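Local coordinates for conserved hypothetical secreted protein (Helicobacter pylori, PDB 4RNZ) that probably acts as a zinc-dependent M23-family metallopeptidase on peptidoglycan and determines the helical pathogen's cell shape, at residues E34-Y46 with Q57-H69. Sequence-based numbering, arbitrary orientation.
Sequences ELSAEIQSNVTYY and QALIPISQDLQIH. With ZN (zinc ion), chain B.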
loop_
_atom_site.group_PDB
_atom_site.type_symbol
_atom_site.label_atom_id
_atom_site.label_comp_id
_atom_site.label_asym_id
_atom_site.label_seq_id
_atom_site.Cartn_x
_atom_site.Cartn_y
_atom_site.Cartn_z
ATOM N N GLU A 34 12.718 1.377 -13.291
ATOM C CA GLU A 34 12.381 1.352 -11.864
ATOM C C GLU A 34 10.882 1.041 -11.690
ATOM O O GLU A 34 10.482 0.221 -10.869
ATOM C CB GLU A 34 12.699 2.687 -11.187
ATOM C CG GLU A 34 14.167 2.918 -10.860
ATOM C CD GLU A 34 14.380 4.015 -9.800
ATOM O OE1 GLU A 34 15.446 4.013 -9.161
ATOM O OE2 GLU A 34 13.492 4.876 -9.597
ATOM N N LEU A 35 10.071 1.688 -12.505
ATOM C CA LEU A 35 8.618 1.518 -12.475
ATOM C C LEU A 35 8.258 0.034 -12.712
ATOM O O LEU A 35 7.470 -0.575 -11.957
ATOM C CB LEU A 35 8.009 2.447 -13.533
ATOM C CG LEU A 35 6.823 3.360 -13.293
ATOM C CD1 LEU A 35 6.869 4.080 -11.952
ATOM C CD2 LEU A 35 6.742 4.350 -14.447
ATOM N N SER A 36 8.912 -0.564 -13.710
ATOM C CA SER A 36 8.691 -1.948 -14.074
ATOM C C SER A 36 9.132 -2.956 -13.040
ATOM O O SER A 36 8.693 -4.084 -13.085
ATOM C CB SER A 36 9.402 -2.261 -15.393
ATOM O OG SER A 36 10.798 -2.450 -15.198
ATOM N N ALA A 37 10.001 -2.572 -12.111
ATOM C CA ALA A 37 10.462 -3.493 -11.076
ATOM C C ALA A 37 9.422 -3.744 -9.985
ATOM O O ALA A 37 9.643 -4.583 -9.125
ATOM C CB ALA A 37 11.758 -2.971 -10.440
ATOM N N GLU A 38 8.306 -3.028 -10.000
ATOM C CA GLU A 38 7.319 -3.169 -8.917
ATOM C C GLU A 38 6.108 -4.043 -9.239
ATOM O O GLU A 38 5.045 -3.884 -8.638
ATOM C CB GLU A 38 6.862 -1.790 -8.414
ATOM C CG GLU A 38 7.812 -1.162 -7.398
ATOM C CD GLU A 38 8.075 -2.036 -6.146
ATOM O OE1 GLU A 38 9.211 -2.016 -5.614
ATOM O OE2 GLU A 38 7.158 -2.738 -5.668
ATOM N N ILE A 39 6.275 -4.997 -10.145
ATOM C CA ILE A 39 5.242 -5.986 -10.389
ATOM C C ILE A 39 5.293 -6.944 -9.206
ATOM O O ILE A 39 6.282 -7.641 -9.007
ATOM C CB ILE A 39 5.481 -6.776 -11.689
ATOM C CG1 ILE A 39 5.521 -5.851 -12.908
ATOM C CG2 ILE A 39 4.397 -7.825 -11.870
ATOM C CD1 ILE A 39 5.951 -6.574 -14.167
ATOM N N GLN A 40 4.244 -6.979 -8.405
ATOM C CA GLN A 40 4.265 -7.837 -7.221
ATOM C C GLN A 40 3.753 -9.230 -7.514
ATOM O O GLN A 40 2.830 -9.429 -8.318
ATOM C CB GLN A 40 3.477 -7.186 -6.079
ATOM C CG GLN A 40 4.115 -5.882 -5.619
ATOM C CD GLN A 40 5.585 -6.065 -5.228
ATOM O OE1 GLN A 40 5.918 -6.933 -4.414
ATOM N NE2 GLN A 40 6.470 -5.255 -5.810
ATOM N N SER A 41 4.326 -10.215 -6.842
ATOM C CA SER A 41 3.818 -11.558 -6.989
ATOM C C SER A 41 2.375 -11.572 -6.481
ATOM O O SER A 41 1.965 -10.753 -5.660
ATOM C CB SER A 41 4.696 -12.586 -6.267
ATOM O OG SER A 41 4.527 -12.502 -4.877
ATOM N N ASN A 42 1.577 -12.476 -7.014
ATOM C CA ASN A 42 0.161 -12.509 -6.674
ATOM C C ASN A 42 -0.748 -11.402 -7.178
ATOM O O ASN A 42 -1.945 -11.477 -6.943
ATOM C CB ASN A 42 -0.040 -12.647 -5.162
ATOM C CG ASN A 42 -0.070 -14.078 -4.742
ATOM O OD1 ASN A 42 0.970 -14.738 -4.691
ATOM N ND2 ASN A 42 -1.267 -14.589 -4.475
ATOM N N VAL A 43 -0.236 -10.392 -7.874
ATOM C CA VAL A 43 -1.156 -9.467 -8.536
ATOM C C VAL A 43 -1.904 -10.179 -9.657
ATOM O O VAL A 43 -1.359 -11.066 -10.311
ATOM C CB VAL A 43 -0.470 -8.231 -9.132
ATOM C CG1 VAL A 43 0.244 -7.468 -8.029
ATOM C CG2 VAL A 43 0.449 -8.590 -10.303
ATOM N N THR A 44 -3.145 -9.773 -9.868
ATOM C CA THR A 44 -3.937 -10.313 -10.948
ATOM C C THR A 44 -3.620 -9.496 -12.210
ATOM O O THR A 44 -3.619 -8.276 -12.175
ATOM C CB THR A 44 -5.428 -10.226 -10.623
ATOM O OG1 THR A 44 -5.719 -11.198 -9.636
ATOM C CG2 THR A 44 -6.322 -10.495 -11.875
ATOM N N TYR A 45 -3.335 -10.178 -13.309
ATOM C CA TYR A 45 -3.032 -9.497 -14.551
ATOM C C TYR A 45 -3.874 -10.112 -15.653
ATOM O O TYR A 45 -4.538 -11.140 -15.443
ATOM C CB TYR A 45 -1.531 -9.547 -14.889
ATOM C CG TYR A 45 -0.971 -10.917 -15.227
ATOM C CD1 TYR A 45 -0.822 -11.908 -14.241
ATOM C CD2 TYR A 45 -0.546 -11.213 -16.527
ATOM C CE1 TYR A 45 -0.301 -13.165 -14.554
ATOM C CE2 TYR A 45 -0.027 -12.469 -16.847
ATOM C CZ TYR A 45 0.090 -13.433 -15.864
ATOM O OH TYR A 45 0.612 -14.657 -16.179
ATOM N N TYR A 46 -3.809 -9.498 -16.825
ATOM C CA TYR A 46 -4.689 -9.864 -17.928
ATOM C C TYR A 46 -3.893 -10.015 -19.208
ATOM O O TYR A 46 -3.014 -9.201 -19.512
ATOM C CB TYR A 46 -5.791 -8.824 -18.115
ATOM C CG TYR A 46 -6.603 -8.576 -16.855
ATOM C CD1 TYR A 46 -6.163 -7.664 -15.899
ATOM C CD2 TYR A 46 -7.791 -9.280 -16.598
ATOM C CE1 TYR A 46 -6.882 -7.453 -14.730
ATOM C CE2 TYR A 46 -8.524 -9.057 -15.438
ATOM C CZ TYR A 46 -8.057 -8.138 -14.507
ATOM O OH TYR A 46 -8.739 -7.888 -13.338
ATOM N N GLN A 57 -1.640 -8.894 -26.261
ATOM C CA GLN A 57 -1.856 -7.841 -25.268
ATOM C C GLN A 57 -1.679 -8.343 -23.859
ATOM O O GLN A 57 -1.981 -9.495 -23.562
ATOM C CB GLN A 57 -3.252 -7.276 -25.356
ATOM C CG GLN A 57 -3.432 -6.254 -26.431
ATOM C CD GLN A 57 -4.660 -5.461 -26.152
ATOM O OE1 GLN A 57 -4.592 -4.351 -25.622
ATOM N NE2 GLN A 57 -5.808 -6.059 -26.436
ATOM N N ALA A 58 -1.215 -7.449 -22.992
ATOM C CA ALA A 58 -1.153 -7.723 -21.561
ATOM C C ALA A 58 -1.348 -6.444 -20.763
ATOM O O ALA A 58 -0.864 -5.356 -21.157
ATOM C CB ALA A 58 0.161 -8.362 -21.201
ATOM N N LEU A 59 -2.059 -6.594 -19.637
ATOM C CA LEU A 59 -2.263 -5.524 -18.693
ATOM C C LEU A 59 -1.777 -6.050 -17.341
ATOM O O LEU A 59 -2.338 -7.018 -16.810
ATOM C CB LEU A 59 -3.726 -5.113 -18.628
ATOM C CG LEU A 59 -4.335 -4.513 -19.899
ATOM C CD1 LEU A 59 -5.834 -4.346 -19.707
ATOM C CD2 LEU A 59 -3.686 -3.182 -20.259
ATOM N N ILE A 60 -0.716 -5.429 -16.837
ATOM C CA ILE A 60 0.004 -5.890 -15.656
ATOM C C ILE A 60 0.114 -4.731 -14.658
ATOM O O ILE A 60 0.799 -3.740 -14.915
ATOM C CB ILE A 60 1.414 -6.385 -16.016
ATOM C CG1 ILE A 60 1.350 -7.531 -17.050
ATOM C CG2 ILE A 60 2.153 -6.859 -14.770
ATOM C CD1 ILE A 60 2.694 -7.787 -17.745
ATOM N N PRO A 61 -0.589 -4.830 -13.524
ATOM C CA PRO A 61 -0.609 -3.691 -12.617
ATOM C C PRO A 61 0.736 -3.511 -11.940
ATOM O O PRO A 61 1.354 -4.499 -11.578
ATOM C CB PRO A 61 -1.647 -4.092 -11.565
ATOM C CG PRO A 61 -2.385 -5.249 -12.131
ATOM C CD PRO A 61 -1.439 -5.930 -13.053
ATOM N N ILE A 62 1.182 -2.268 -11.804
ATOM C CA ILE A 62 2.364 -1.950 -11.010
ATOM C C ILE A 62 2.030 -1.148 -9.748
ATOM O O ILE A 62 2.890 -0.980 -8.909
ATOM C CB ILE A 62 3.488 -1.266 -11.811
ATOM C CG1 ILE A 62 3.006 -0.047 -12.567
ATOM C CG2 ILE A 62 4.120 -2.236 -12.810
ATOM C CD1 ILE A 62 4.125 0.590 -13.365
ATOM N N SER A 63 0.810 -0.625 -9.642
ATOM C CA SER A 63 0.332 0.002 -8.411
ATOM C C SER A 63 -1.180 -0.146 -8.425
ATOM O O SER A 63 -1.724 -0.859 -9.274
ATOM C CB SER A 63 0.726 1.481 -8.351
ATOM O OG SER A 63 -0.002 2.273 -9.289
ATOM N N GLN A 64 -1.864 0.525 -7.509
ATOM C CA GLN A 64 -3.322 0.482 -7.486
ATOM C C GLN A 64 -3.942 1.306 -8.614
ATOM O O GLN A 64 -5.115 1.133 -8.942
ATOM C CB GLN A 64 -3.875 0.958 -6.139
ATOM C CG GLN A 64 -3.743 2.456 -5.912
ATOM C CD GLN A 64 -2.420 2.854 -5.275
ATOM O OE1 GLN A 64 -1.382 2.208 -5.477
ATOM N NE2 GLN A 64 -2.449 3.929 -4.511
ATOM N N ASP A 65 -3.184 2.214 -9.214
ATOM C CA ASP A 65 -3.754 2.958 -10.325
ATOM C C ASP A 65 -2.898 3.085 -11.569
ATOM O O ASP A 65 -3.262 3.833 -12.467
ATOM C CB ASP A 65 -4.250 4.313 -9.862
ATOM C CG ASP A 65 -3.180 5.124 -9.247
ATOM O OD1 ASP A 65 -2.064 5.101 -9.787
ATOM O OD2 ASP A 65 -3.463 5.769 -8.217
ATOM N N LEU A 66 -1.811 2.323 -11.650
ATOM C CA LEU A 66 -0.965 2.310 -12.843
ATOM C C LEU A 66 -0.652 0.880 -13.269
ATOM O O LEU A 66 -0.411 -0.016 -12.430
ATOM C CB LEU A 66 0.351 3.044 -12.575
ATOM C CG LEU A 66 1.179 3.401 -13.804
ATOM C CD1 LEU A 66 0.527 4.529 -14.594
ATOM C CD2 LEU A 66 2.591 3.805 -13.374
ATOM N N GLN A 67 -0.642 0.665 -14.582
ATOM C CA GLN A 67 -0.368 -0.657 -15.135
ATOM C C GLN A 67 0.489 -0.593 -16.383
ATOM O O GLN A 67 0.500 0.385 -17.106
ATOM C CB GLN A 67 -1.672 -1.424 -15.462
ATOM C CG GLN A 67 -2.534 -0.844 -16.575
ATOM C CD GLN A 67 -3.952 -1.437 -16.627
ATOM O OE1 GLN A 67 -4.168 -2.615 -16.361
ATOM N NE2 GLN A 67 -4.917 -0.608 -16.980
ATOM N N ILE A 68 1.204 -1.677 -16.632
ATOM C CA ILE A 68 1.933 -1.826 -17.869
ATOM C C ILE A 68 0.955 -2.353 -18.904
ATOM O O ILE A 68 0.292 -3.356 -18.662
ATOM C CB ILE A 68 3.045 -2.868 -17.713
ATOM C CG1 ILE A 68 4.159 -2.296 -16.843
ATOM C CG2 ILE A 68 3.593 -3.320 -19.071
ATOM C CD1 ILE A 68 5.157 -3.353 -16.409
ATOM N N HIS A 69 0.896 -1.688 -20.050
ATOM C CA HIS A 69 0.176 -2.199 -21.208
ATOM C C HIS A 69 1.166 -2.591 -22.303
ATOM O O HIS A 69 1.850 -1.726 -22.866
ATOM C CB HIS A 69 -0.774 -1.121 -21.728
ATOM C CG HIS A 69 -1.625 -1.556 -22.886
ATOM N ND1 HIS A 69 -2.141 -0.663 -23.815
ATOM C CD2 HIS A 69 -2.044 -2.786 -23.273
ATOM C CE1 HIS A 69 -2.826 -1.332 -24.727
ATOM N NE2 HIS A 69 -2.804 -2.615 -24.408
HETATM ZN ZN ZN B . 13.585 6.025 -7.968
HETATM O O HOH W 1 2.207 -4.921 -8.802
#
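In the antiparallel sheet of the Csd3 N-terminal region, Tyr46 on strand 44-49 and Leu59 on strand 55-61 form a hydrogen-bonded pair that belongs to the hairpin of these two strands. Tyr46 N donates to Leu59 O at 2.9 Å, and Leu59 N returns a bond to Tyr46 O at 2.8 Å. The same Tyr46 O also takes a CA-H...O contact from Ala58. Both side chains of the pair leave on one face, the Tyr46 ring bringing its edge toward Leu59 O.

One residue earlier, Tyr45 CG stands between its backbone N and carbonyl carbon (chi1 67°), which lays the side chain beside Ile60, CB and CD2 against CG1, pointing the same way. Pro61 next lays its CG 3.3 Å from Thr44 O; proline has no N-H to offer Thr44 O, and the two chains part here. A water takes over beyond it, accepting from Gln40 N and donating to Glu38 O and Pro61 O, thereby tying the loop to the strand end.

Ile39, in the loop after helix 30-36, packs on the sheet: its CG2 meets Ile60 CG2 at 3.8 Å, its CG1 reaches Ile62 CG2, and its CD1 crosses Ile68 at about a right angle, CD1 to CD1 4.0 Å. Leu35, near the C-terminal end of helix 30-36, sets CG 3.9 Å from Ile62 CD1. Leu11 and Phe14 of helix 11-17 extend this apolar layer.

One residue before Leu35, Glu34 binds the zinc ion through OE2 at 2.0 Å, with His219, Asp223 and His301 completing the site, while Glu38 OE2 forms a salt bridge with Arg261 and OE1 a hydrogen bond with Tyr249. The His-Asp-His set matches M23 peptidases; a glutamate from the N-terminal region as fourth ligand is consistent with a latent, self-blocked metallopeptidase.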